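Local structure of beta-glucoside phosphorylase BglX (Unidentified, 5VQE) at residues 435-440 with 539-544; 393-398 with 556-561; 135-140 with 184-189; 218-223 with 277-282. The protein is a family 3 glycoside hydrolase relative that probably cleaves beta-glucosides by phosphorolysis, and binds a 2-deoxy-2-fluoro-glucose in its pocket. One frame throughout, in Å; residues are numbered along the deposited sequence.

Interaction 1. Residues 435-440 with 539-544; sequences KGLLEK and MMIEKL
Ile-541 reaches from helix 534-544 to Leu-437 and Leu-438 of helix 429-441, and those two pairs carry the contact. Ile-541 CG1 lies 3.7 Å from Leu-437 CB, while the terminal Ile-541 CD1 goes on to the second leucine, 3.6 Å from Leu-438 CD2 and 3.9 Å from Leu-438 CG. Ile-541 CD1 also stays 4.0 Å from Leu-437 CB, so the ethyl arm of the isoleucine lies against two successive residues of the facing helix. Its chi1 of -76° sets CG1 anti to the carbonyl carbon and chi2 of -68° bends CD1 back from an extended course. Leu-437 points its CB at the partner helix; Leu-438 starts off to one side and closes the distance with its branched end. The nearest CA atoms, those of Leu-437 and Ile-541, are 7.2 Å apart, a spacing that brings the roots of the side chains together. No hydrogen bond crosses, and the meeting is wholly apolar. Without the ethyl arm, as with an alanine in place of Ile-541, a gap would probably open facing both leucines. Further out, Ile-541 also packs on Phe-434 and Glu-441 of helix 429-441, and Leu-438 rests on Val-445 of strand 444-447. The two helices are thus neighbours, with helix 429-441 also lying against the outermost strand 444-447 of the mixed sheet.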
# COMPACT_ATOMS: atom_id res chain seq x y z
N LYS A 435 8.48 -23.68 -11.08
CA LYS A 435 9.37 -24.71 -11.59
C LYS A 435 8.67 -26.07 -11.61
O LYS A 435 8.67 -26.77 -12.63
CB LYS A 435 10.64 -24.78 -10.74
CG LYS A 435 11.70 -25.77 -11.24
CD LYS A 435 13.00 -25.62 -10.47
CE LYS A 435 14.12 -26.48 -11.04
NZ LYS A 435 13.89 -27.94 -10.81
N GLY A 436 8.04 -26.44 -10.50
CA GLY A 436 7.35 -27.72 -10.44
C GLY A 436 6.24 -27.85 -11.46
O GLY A 436 6.04 -28.92 -12.04
N LEU A 437 5.48 -26.77 -11.68
CA LEU A 437 4.38 -26.84 -12.63
C LEU A 437 4.87 -26.97 -14.06
O LEU A 437 4.21 -27.62 -14.88
CB LEU A 437 3.46 -25.62 -12.48
CG LEU A 437 2.71 -25.50 -11.15
CD1 LEU A 437 1.85 -24.24 -11.14
CD2 LEU A 437 1.85 -26.73 -10.87
N LEU A 438 6.02 -26.37 -14.40
CA LEU A 438 6.60 -26.59 -15.72
C LEU A 438 6.99 -28.05 -15.88
O LEU A 438 6.76 -28.65 -16.94
CB LEU A 438 7.82 -25.70 -15.93
CG LEU A 438 7.58 -24.21 -16.19
CD1 LEU A 438 8.91 -23.47 -16.23
CD2 LEU A 438 6.83 -24.01 -17.48
N GLU A 439 7.60 -28.63 -14.85
CA GLU A 439 7.99 -30.03 -14.90
C GLU A 439 6.78 -30.93 -15.09
O GLU A 439 6.82 -31.89 -15.87
CB GLU A 439 8.78 -30.37 -13.64
CG GLU A 439 10.17 -29.72 -13.62
CD GLU A 439 10.86 -29.77 -12.28
OE1 GLU A 439 10.17 -29.84 -11.24
OE2 GLU A 439 12.11 -29.75 -12.26
N LYS A 440 5.67 -30.61 -14.41
CA LYS A 440 4.44 -31.37 -14.60
C LYS A 440 3.97 -31.35 -16.06
O LYS A 440 3.41 -32.35 -16.54
CB LYS A 440 3.34 -30.83 -13.68
N MET A 539 -1.98 -19.33 -13.01
CA MET A 539 -2.59 -18.79 -14.22
C MET A 539 -1.54 -18.47 -15.28
O MET A 539 -1.82 -18.57 -16.48
CB MET A 539 -3.43 -17.56 -13.89
CG MET A 539 -4.73 -17.85 -13.18
SD MET A 539 -5.73 -19.12 -14.03
CE MET A 539 -5.85 -18.43 -15.65
N MET A 540 -0.33 -18.09 -14.87
CA MET A 540 0.75 -17.93 -15.83
C MET A 540 0.99 -19.22 -16.59
O MET A 540 1.13 -19.22 -17.82
CB MET A 540 2.02 -17.49 -15.10
CG MET A 540 3.22 -17.27 -16.01
SD MET A 540 3.01 -15.88 -17.13
CE MET A 540 3.28 -14.52 -16.00
N ILE A 541 1.07 -20.34 -15.87
CA ILE A 541 1.26 -21.64 -16.51
C ILE A 541 0.16 -21.89 -17.53
O ILE A 541 0.44 -22.27 -18.67
CB ILE A 541 1.30 -22.75 -15.44
CG1 ILE A 541 2.65 -22.75 -14.72
CG2 ILE A 541 1.00 -24.13 -16.05
CD1 ILE A 541 3.84 -23.18 -15.58
N GLU A 542 -1.10 -21.68 -17.14
CA GLU A 542 -2.19 -21.92 -18.07
C GLU A 542 -2.02 -21.11 -19.35
O GLU A 542 -2.28 -21.60 -20.45
CB GLU A 542 -3.54 -21.62 -17.41
CG GLU A 542 -3.84 -22.49 -16.21
CD GLU A 542 -3.83 -23.97 -16.56
OE1 GLU A 542 -4.52 -24.34 -17.53
OE2 GLU A 542 -3.13 -24.76 -15.88
N LYS A 543 -1.56 -19.86 -19.22
CA LYS A 543 -1.50 -18.99 -20.38
C LYS A 543 -0.27 -19.29 -21.24
O LYS A 543 -0.34 -19.22 -22.47
CB LYS A 543 -1.52 -17.54 -19.92
CG LYS A 543 -2.87 -17.13 -19.35
CD LYS A 543 -2.78 -15.86 -18.51
CE LYS A 543 -4.05 -15.63 -17.70
NZ LYS A 543 -5.26 -15.60 -18.56
N LEU A 544 0.85 -19.63 -20.61
CA LEU A 544 2.03 -20.00 -21.38
C LEU A 544 1.77 -21.26 -22.20
O LEU A 544 2.23 -21.37 -23.33
CB LEU A 544 3.22 -20.22 -20.45
CG LEU A 544 3.75 -18.96 -19.75
CD1 LEU A 544 4.81 -19.34 -18.74
CD2 LEU A 544 4.28 -17.97 -20.75

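Interaction 2. Residues 393-398 with 556-561; sequences TLVKDK and VDPFAG
Val-395 holds CG1 anti to its own nitrogen (chi1 179°), which sends that methyl out from strand 393-397 to Pro-558 and Phe-559 of the loop 556-561. On the other side, Phe-559 has CG anti to its carbonyl carbon (chi1 -58°), and its side chain comes back toward the valine from the opposite direction. The single methyl CG1 therefore serves both partners. Val-395 CG1 is 3.5 Å from Pro-558 CG, closer than carbon atoms usually pack, and 3.8 Å from Pro-558 CB. Phe-559 CZ stands 3.8 Å from Val-395 CG1, with the methyl oblique to the ring. No hydrogen bond crosses between the segments, so methyl, pyrrolidine and phenyl meet by van der Waals contact alone.

Asp-557 helps to shape the loop. Asp-557 OD1 accepts the backbone N of Phe-559 at 3.2 Å, the donor lying well above the carboxylate plane, and its OD2 takes a weak bond from the N of Gly-561. The backbone adds Ala-560 N to Asp-557 O, also 3.2 Å. These bonds support the turn, in which the proline and the phenylalanine both present atoms to Val-395 CG1.

Around the contact, Val-395 also touches Tyr-526 and Asn-528 of strand 525-528, and Pro-558 lies on Asn-528. Val-395 and Lys-396 both pair with Tyr-526, which makes a classic beta bulge at the outermost strand of the mixed sheet, while the facing C-terminal loop combines an Asx turn with a type I beta turn from Asp-557 to Ala-560.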
# COMPACT_ATOMS: atom_id res chain seq x y z
N THR A 393 -0.49 -9.81 -18.49
CA THR A 393 -0.43 -8.96 -19.67
C THR A 393 0.72 -9.39 -20.57
O THR A 393 1.87 -9.39 -20.14
CB THR A 393 -0.25 -7.49 -19.28
OG1 THR A 393 -1.29 -7.11 -18.36
CG2 THR A 393 -0.31 -6.60 -20.51
N LEU A 394 0.39 -9.74 -21.81
CA LEU A 394 1.40 -9.99 -22.84
C LEU A 394 1.84 -8.64 -23.41
O LEU A 394 1.09 -8.01 -24.16
CB LEU A 394 0.81 -10.88 -23.93
CG LEU A 394 1.64 -11.98 -24.59
CD1 LEU A 394 1.14 -12.23 -26.02
CD2 LEU A 394 3.12 -11.70 -24.58
N VAL A 395 3.04 -8.19 -23.05
CA VAL A 395 3.50 -6.84 -23.41
C VAL A 395 4.21 -6.84 -24.75
O VAL A 395 3.97 -5.99 -25.61
CB VAL A 395 4.43 -6.28 -22.31
CG1 VAL A 395 4.93 -4.88 -22.68
CG2 VAL A 395 3.72 -6.26 -20.98
N LYS A 396 5.12 -7.79 -24.94
CA LYS A 396 5.99 -7.84 -26.10
C LYS A 396 6.04 -9.30 -26.55
O LYS A 396 6.27 -10.18 -25.72
CB LYS A 396 7.38 -7.30 -25.76
CG LYS A 396 8.34 -7.16 -26.93
CD LYS A 396 9.65 -6.54 -26.45
CE LYS A 396 10.69 -6.48 -27.55
NZ LYS A 396 11.97 -5.90 -27.06
N ASP A 397 5.78 -9.53 -27.83
CA ASP A 397 5.62 -10.87 -28.37
C ASP A 397 6.22 -10.90 -29.77
O ASP A 397 5.54 -11.11 -30.77
CB ASP A 397 4.14 -11.25 -28.37
CG ASP A 397 3.88 -12.67 -28.84
OD1 ASP A 397 2.82 -12.89 -29.46
OD2 ASP A 397 4.73 -13.56 -28.60
N LYS A 398 7.54 -10.68 -29.86
CA LYS A 398 8.23 -10.56 -31.14
C LYS A 398 9.12 -11.76 -31.41
O LYS A 398 10.16 -11.64 -32.07
CB LYS A 398 9.02 -9.26 -31.19
CG LYS A 398 8.16 -8.04 -31.53
CD LYS A 398 8.97 -6.76 -31.61
N VAL A 556 -0.24 1.11 -17.38
CA VAL A 556 0.95 1.94 -17.31
C VAL A 556 1.66 1.73 -18.65
O VAL A 556 1.36 0.79 -19.37
CB VAL A 556 1.78 1.49 -16.08
CG1 VAL A 556 3.17 1.12 -16.45
CG2 VAL A 556 1.69 2.50 -14.96
N ASP A 557 2.59 2.63 -18.99
CA ASP A 557 3.42 2.41 -20.18
C ASP A 557 4.59 1.52 -19.80
O ASP A 557 5.55 2.00 -19.18
CB ASP A 557 3.94 3.72 -20.76
CG ASP A 557 4.86 3.50 -21.96
OD1 ASP A 557 4.83 2.41 -22.56
OD2 ASP A 557 5.64 4.43 -22.28
N PRO A 558 4.58 0.23 -20.16
CA PRO A 558 5.67 -0.66 -19.70
C PRO A 558 7.00 -0.35 -20.34
O PRO A 558 8.04 -0.80 -19.83
CB PRO A 558 5.17 -2.06 -20.08
CG PRO A 558 4.22 -1.83 -21.19
CD PRO A 558 3.59 -0.49 -20.98
N PHE A 559 7.02 0.41 -21.44
CA PHE A 559 8.27 0.73 -22.11
C PHE A 559 8.97 1.93 -21.50
O PHE A 559 10.17 2.11 -21.73
CB PHE A 559 7.99 0.94 -23.59
CG PHE A 559 7.36 -0.25 -24.25
CD1 PHE A 559 8.14 -1.30 -24.70
CD2 PHE A 559 5.98 -0.35 -24.36
CE1 PHE A 559 7.56 -2.41 -25.28
CE2 PHE A 559 5.40 -1.46 -24.94
CZ PHE A 559 6.19 -2.49 -25.40
N ALA A 560 8.27 2.73 -20.70
CA ALA A 560 8.89 3.83 -19.96
C ALA A 560 9.67 4.75 -20.89
O ALA A 560 10.82 5.12 -20.62
CB ALA A 560 9.78 3.29 -18.83
N GLY A 561 9.04 5.11 -22.01
CA GLY A 561 9.67 6.00 -22.96
C GLY A 561 10.79 5.38 -23.78
O GLY A 561 11.66 6.10 -24.27

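Interaction 3. Residues 135-140 with 184-189; sequences EGSAVG and RKWGVL
Ser-137 turns its CB toward the loop 184-189 and sits against the carbonyl oxygen and indole of Trp-186 and a methyl of Val-188. The closest approach is from Ser-137 CB to the carbonyl oxygen of Trp-186, 3.9 Å, and the same CB is 4.1 Å from Val-188 CG2. Ser-137 OG lies 4.1 Å from Trp-186 CE3, oblique to the indole, and 4.2 Å from Trp-186 CB. These are loose distances, and the 105 Å² buried in all confirms a light contact, although the CA atoms of Ser-137 and Trp-186 come to 7.0 Å.

With chi1 at 62°, OG is tucked between the backbone N and the carbonyl carbon of its own residue. From there it bonds to the carbonyl oxygen of Ala-133, one turn back in helix 122-138, with a weak second bond to Ser-134 O.

Both segments include a change of chain direction. Helix 122-138 ends in a Schellman motif with Gly-140 at positive phi, and the loop makes a type I beta turn from Arg-184 to Gly-187, after which Val-188 leads toward strand 191-195. Trp-186 also packs on Ala-133 and Ser-134, its NE1 bonds to Glu-130, and Arg-374 touches both Ser-137 and Trp-186.

Inside the family 3 N-terminal domain, the contact thus sets the end of a helix beside the loop entering a parallel strand, with the side chain of Val-188 about 13 Å from the bound sugar. Chemically, the serine hydroxyl is engaged by its own helix and crosses to nothing by hydrogen bond, so what joins the segments is van der Waals contact.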
# COMPACT_ATOMS: atom_id res chain seq x y z
N GLU A 135 -11.77 -9.83 5.74
CA GLU A 135 -10.81 -10.55 6.57
C GLU A 135 -10.30 -9.68 7.71
O GLU A 135 -10.15 -10.15 8.85
CB GLU A 135 -9.67 -11.05 5.68
CG GLU A 135 -10.19 -11.99 4.59
CD GLU A 135 -9.11 -12.80 3.91
OE1 GLU A 135 -7.91 -12.51 4.11
OE2 GLU A 135 -9.47 -13.76 3.18
N GLY A 136 -10.08 -8.39 7.45
CA GLY A 136 -9.66 -7.49 8.52
C GLY A 136 -10.70 -7.37 9.62
O GLY A 136 -10.38 -7.45 10.81
N SER A 137 -11.97 -7.17 9.25
CA SER A 137 -12.99 -6.95 10.26
C SER A 137 -13.21 -8.19 11.11
O SER A 137 -13.62 -8.07 12.27
CB SER A 137 -14.31 -6.49 9.63
OG SER A 137 -14.86 -7.46 8.75
N ALA A 138 -12.95 -9.38 10.57
CA ALA A 138 -13.10 -10.60 11.35
C ALA A 138 -12.21 -10.60 12.59
O ALA A 138 -12.56 -11.20 13.61
CB ALA A 138 -12.77 -11.82 10.49
N VAL A 139 -11.05 -9.94 12.52
CA VAL A 139 -10.12 -9.93 13.63
C VAL A 139 -10.15 -8.62 14.39
O VAL A 139 -9.35 -8.44 15.32
CB VAL A 139 -8.69 -10.26 13.16
CG1 VAL A 139 -8.66 -11.55 12.36
CG2 VAL A 139 -8.09 -9.12 12.35
N GLY A 140 -11.02 -7.68 14.02
CA GLY A 140 -11.20 -6.46 14.77
C GLY A 140 -10.71 -5.19 14.09
O GLY A 140 -10.90 -4.11 14.65
N ARG A 184 -16.68 -0.46 2.63
CA ARG A 184 -17.83 0.05 3.37
C ARG A 184 -18.87 -1.03 3.60
O ARG A 184 -19.66 -0.95 4.55
CB ARG A 184 -18.45 1.23 2.63
CG ARG A 184 -17.51 2.41 2.56
CD ARG A 184 -18.13 3.64 1.97
NE ARG A 184 -17.11 4.68 1.97
CZ ARG A 184 -16.62 5.28 0.89
NH1 ARG A 184 -17.07 4.99 -0.33
NH2 ARG A 184 -15.67 6.19 1.04
N LYS A 185 -18.90 -2.04 2.73
CA LYS A 185 -19.80 -3.17 2.92
C LYS A 185 -19.49 -3.91 4.21
O LYS A 185 -20.38 -4.56 4.78
CB LYS A 185 -19.72 -4.09 1.70
CG LYS A 185 -20.21 -5.51 1.92
CD LYS A 185 -20.36 -6.27 0.60
CE LYS A 185 -20.69 -7.75 0.84
NZ LYS A 185 -20.91 -8.51 -0.43
N TRP A 186 -18.26 -3.81 4.71
CA TRP A 186 -17.85 -4.52 5.91
C TRP A 186 -17.53 -3.58 7.07
O TRP A 186 -16.93 -4.01 8.06
CB TRP A 186 -16.65 -5.42 5.58
CG TRP A 186 -17.03 -6.50 4.63
CD1 TRP A 186 -16.93 -6.47 3.27
CD2 TRP A 186 -17.61 -7.77 4.95
NE1 TRP A 186 -17.40 -7.64 2.73
CE2 TRP A 186 -17.83 -8.45 3.74
CE3 TRP A 186 -17.96 -8.39 6.16
CZ2 TRP A 186 -18.37 -9.73 3.70
CZ3 TRP A 186 -18.51 -9.66 6.11
CH2 TRP A 186 -18.71 -10.32 4.89
N GLY A 187 -17.96 -2.32 7.00
CA GLY A 187 -17.86 -1.43 8.14
C GLY A 187 -16.45 -0.98 8.46
O GLY A 187 -16.15 -0.69 9.63
N VAL A 188 -15.58 -0.92 7.46
CA VAL A 188 -14.18 -0.56 7.66
C VAL A 188 -13.94 0.79 7.01
O VAL A 188 -14.24 0.99 5.83
CB VAL A 188 -13.24 -1.63 7.08
CG1 VAL A 188 -11.79 -1.17 7.11
CG2 VAL A 188 -13.40 -2.94 7.87
N LEU A 189 -13.39 1.72 7.78
CA LEU A 189 -13.03 3.03 7.27
C LEU A 189 -11.89 2.91 6.27
O LEU A 189 -11.00 2.07 6.40
CB LEU A 189 -12.61 3.94 8.42
CG LEU A 189 -13.60 4.15 9.57
CD1 LEU A 189 -12.94 4.93 10.72
CD2 LEU A 189 -14.85 4.86 9.10

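Interaction 4. Residues 218-223 with 277-282; sequences EWMDTY and GRFHFN
Met-220 folds its chain, bent at both chi2 (57°) and chi3 (65°), and brings SD and CE against two consecutive residues, Arg-278 and Phe-279. The sulfur meets the Phe-279 ring at its edge: Met-220 SD is 3.7 Å from Phe-279 CZ and nearly in the ring plane, 85° off the normal, a Met-aromatic contact. The methyl turns instead to the arginine, where Met-220 CE lies over one face of the guanidinium, 3.7 Å from Arg-278 CZ. Arg-278 is extended from CG to NE, which carries its flat end out to the methionine. Trp-219, with CG anti to its nitrogen, approaches Phe-279 obliquely, Trp-219 CZ3 being 4.0 Å from Phe-279 CZ. An alanine in place of Met-220 would lack both SD and CE, and is likely to open a gap at the Phe-279 edge and set the Arg-278 guanidinium freer to turn. The indole is tethered by a bond from NE1 to Pro-196 O, and Met-251 of helix 246-252 touches both Met-220 and Arg-278.

Helix 216-232 is thereby joined to the end of helix 268-278 within the N-terminal domain. Since no hydrogen bond or salt bridge crosses, the join rests on dispersion and on the sulfur's edge-on meeting with the ring.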
# COMPACT_ATOMS: atom_id res chain seq x y z
N GLU A 218 -0.87 21.94 -13.20
CA GLU A 218 -0.70 20.52 -13.52
C GLU A 218 -1.15 19.64 -12.37
O GLU A 218 -1.83 18.63 -12.59
CB GLU A 218 0.76 20.22 -13.86
CG GLU A 218 1.24 20.79 -15.19
CD GLU A 218 2.76 20.70 -15.36
OE1 GLU A 218 3.48 20.56 -14.34
OE2 GLU A 218 3.23 20.77 -16.51
N TRP A 219 -0.76 19.99 -11.14
CA TRP A 219 -1.16 19.20 -9.97
C TRP A 219 -2.67 19.22 -9.82
O TRP A 219 -3.31 18.17 -9.66
CB TRP A 219 -0.49 19.74 -8.70
CG TRP A 219 -0.78 18.91 -7.48
CD1 TRP A 219 -0.06 17.85 -7.03
CD2 TRP A 219 -1.88 19.06 -6.56
NE1 TRP A 219 -0.63 17.33 -5.90
CE2 TRP A 219 -1.75 18.06 -5.58
CE3 TRP A 219 -2.96 19.95 -6.47
CZ2 TRP A 219 -2.65 17.92 -4.53
CZ3 TRP A 219 -3.85 19.81 -5.43
CH2 TRP A 219 -3.70 18.80 -4.47
N MET A 220 -3.27 20.41 -9.91
CA MET A 220 -4.71 20.52 -9.76
C MET A 220 -5.44 19.64 -10.76
O MET A 220 -6.45 19.01 -10.43
CB MET A 220 -5.12 21.99 -9.90
CG MET A 220 -6.47 22.33 -9.29
SD MET A 220 -6.56 21.91 -7.53
CE MET A 220 -5.38 23.01 -6.80
N ASP A 221 -4.94 19.57 -12.00
CA ASP A 221 -5.61 18.82 -13.06
C ASP A 221 -5.43 17.31 -12.95
O ASP A 221 -6.15 16.57 -13.62
CB ASP A 221 -5.09 19.25 -14.44
CG ASP A 221 -5.31 20.72 -14.73
OD1 ASP A 221 -6.26 21.33 -14.20
OD2 ASP A 221 -4.51 21.28 -15.52
N THR A 222 -4.49 16.83 -12.13
CA THR A 222 -4.25 15.40 -12.00
C THR A 222 -4.50 14.95 -10.57
O THR A 222 -5.58 14.41 -10.27
CB THR A 222 -2.82 15.07 -12.47
OG1 THR A 222 -1.86 15.81 -11.70
CG2 THR A 222 -2.65 15.44 -13.94
N TYR A 223 -3.55 15.17 -9.66
CA TYR A 223 -3.76 14.77 -8.27
C TYR A 223 -4.99 15.44 -7.67
O TYR A 223 -5.80 14.79 -7.00
CB TYR A 223 -2.51 15.08 -7.44
CG TYR A 223 -1.37 14.15 -7.76
CD1 TYR A 223 -1.23 12.94 -7.10
CD2 TYR A 223 -0.46 14.47 -8.76
CE1 TYR A 223 -0.19 12.07 -7.42
CE2 TYR A 223 0.58 13.60 -9.07
CZ TYR A 223 0.70 12.41 -8.40
OH TYR A 223 1.73 11.56 -8.71
N GLY A 277 -9.80 23.89 2.98
CA GLY A 277 -10.32 25.09 2.36
C GLY A 277 -10.87 24.83 0.97
O GLY A 277 -12.09 24.78 0.77
N ARG A 278 -9.97 24.62 0.01
CA ARG A 278 -10.40 24.54 -1.38
C ARG A 278 -11.25 23.30 -1.65
O ARG A 278 -12.27 23.39 -2.34
CB ARG A 278 -9.18 24.54 -2.29
CG ARG A 278 -9.50 24.69 -3.78
CD ARG A 278 -8.25 24.50 -4.63
NE ARG A 278 -8.46 24.83 -6.03
CZ ARG A 278 -7.86 25.82 -6.69
NH1 ARG A 278 -8.14 26.02 -7.97
NH2 ARG A 278 -6.97 26.61 -6.09
N PHE A 279 -10.86 22.14 -1.12
CA PHE A 279 -11.58 20.90 -1.41
C PHE A 279 -12.66 20.58 -0.38
O PHE A 279 -13.42 19.62 -0.58
CB PHE A 279 -10.63 19.70 -1.47
CG PHE A 279 -9.61 19.77 -2.58
CD1 PHE A 279 -9.70 20.72 -3.60
CD2 PHE A 279 -8.57 18.86 -2.62
CE1 PHE A 279 -8.76 20.75 -4.62
CE2 PHE A 279 -7.64 18.88 -3.64
CZ PHE A 279 -7.73 19.83 -4.64
N HIS A 280 -12.73 21.31 0.73
CA HIS A 280 -13.75 21.10 1.75
C HIS A 280 -13.78 19.64 2.22
O HIS A 280 -14.85 19.07 2.47
CB HIS A 280 -15.12 21.54 1.24
CG HIS A 280 -15.11 22.92 0.66
ND1 HIS A 280 -15.02 24.05 1.43
CD2 HIS A 280 -15.13 23.34 -0.63
CE1 HIS A 280 -15.01 25.12 0.65
NE2 HIS A 280 -15.07 24.71 -0.60
N PHE A 281 -12.60 19.03 2.34
CA PHE A 281 -12.53 17.71 2.95
C PHE A 281 -12.91 17.83 4.42
O PHE A 281 -12.39 18.69 5.14
CB PHE A 281 -11.14 17.11 2.81
CG PHE A 281 -11.00 15.75 3.47
CD1 PHE A 281 -11.82 14.71 3.11
CD2 PHE A 281 -10.05 15.54 4.45
CE1 PHE A 281 -11.70 13.46 3.71
CE2 PHE A 281 -9.92 14.29 5.07
CZ PHE A 281 -10.76 13.26 4.69
N ASN A 282 -13.84 16.98 4.85
CA ASN A 282 -14.40 17.08 6.19
C ASN A 282 -14.07 15.88 7.06
O ASN A 282 -14.46 15.85 8.23
CB ASN A 282 -15.92 17.27 6.11
CG ASN A 282 -16.57 17.52 7.45
OD1 ASN A 282 -16.11 18.36 8.23
ND2 ASN A 282 -17.63 16.78 7.75

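In the fold
From the N terminus, interaction 3 comes first, closing a loop of 43 intervening residues and tying the end of helix 122-138 to the loop before strand 191-195. Interaction 4 follows in series, tying helix 216-232 to the end region of helix 268-278. Both lie in the family 3 N-terminal domain, with centres 28 Å apart. Interaction 2 then opens at 393-398 and closes only at 556-561 near the C terminus, and interaction 1 is nested inside that long loop. These later two lie at the mixed sheet: interaction 1 joins two helices, one of them beside strand 444-447, while interaction 2 brings the terminal loop to strand 393-397 at the other margin. Interactions 1 and 4, on opposite sides of the chain's centre, have centres 46 Å apart.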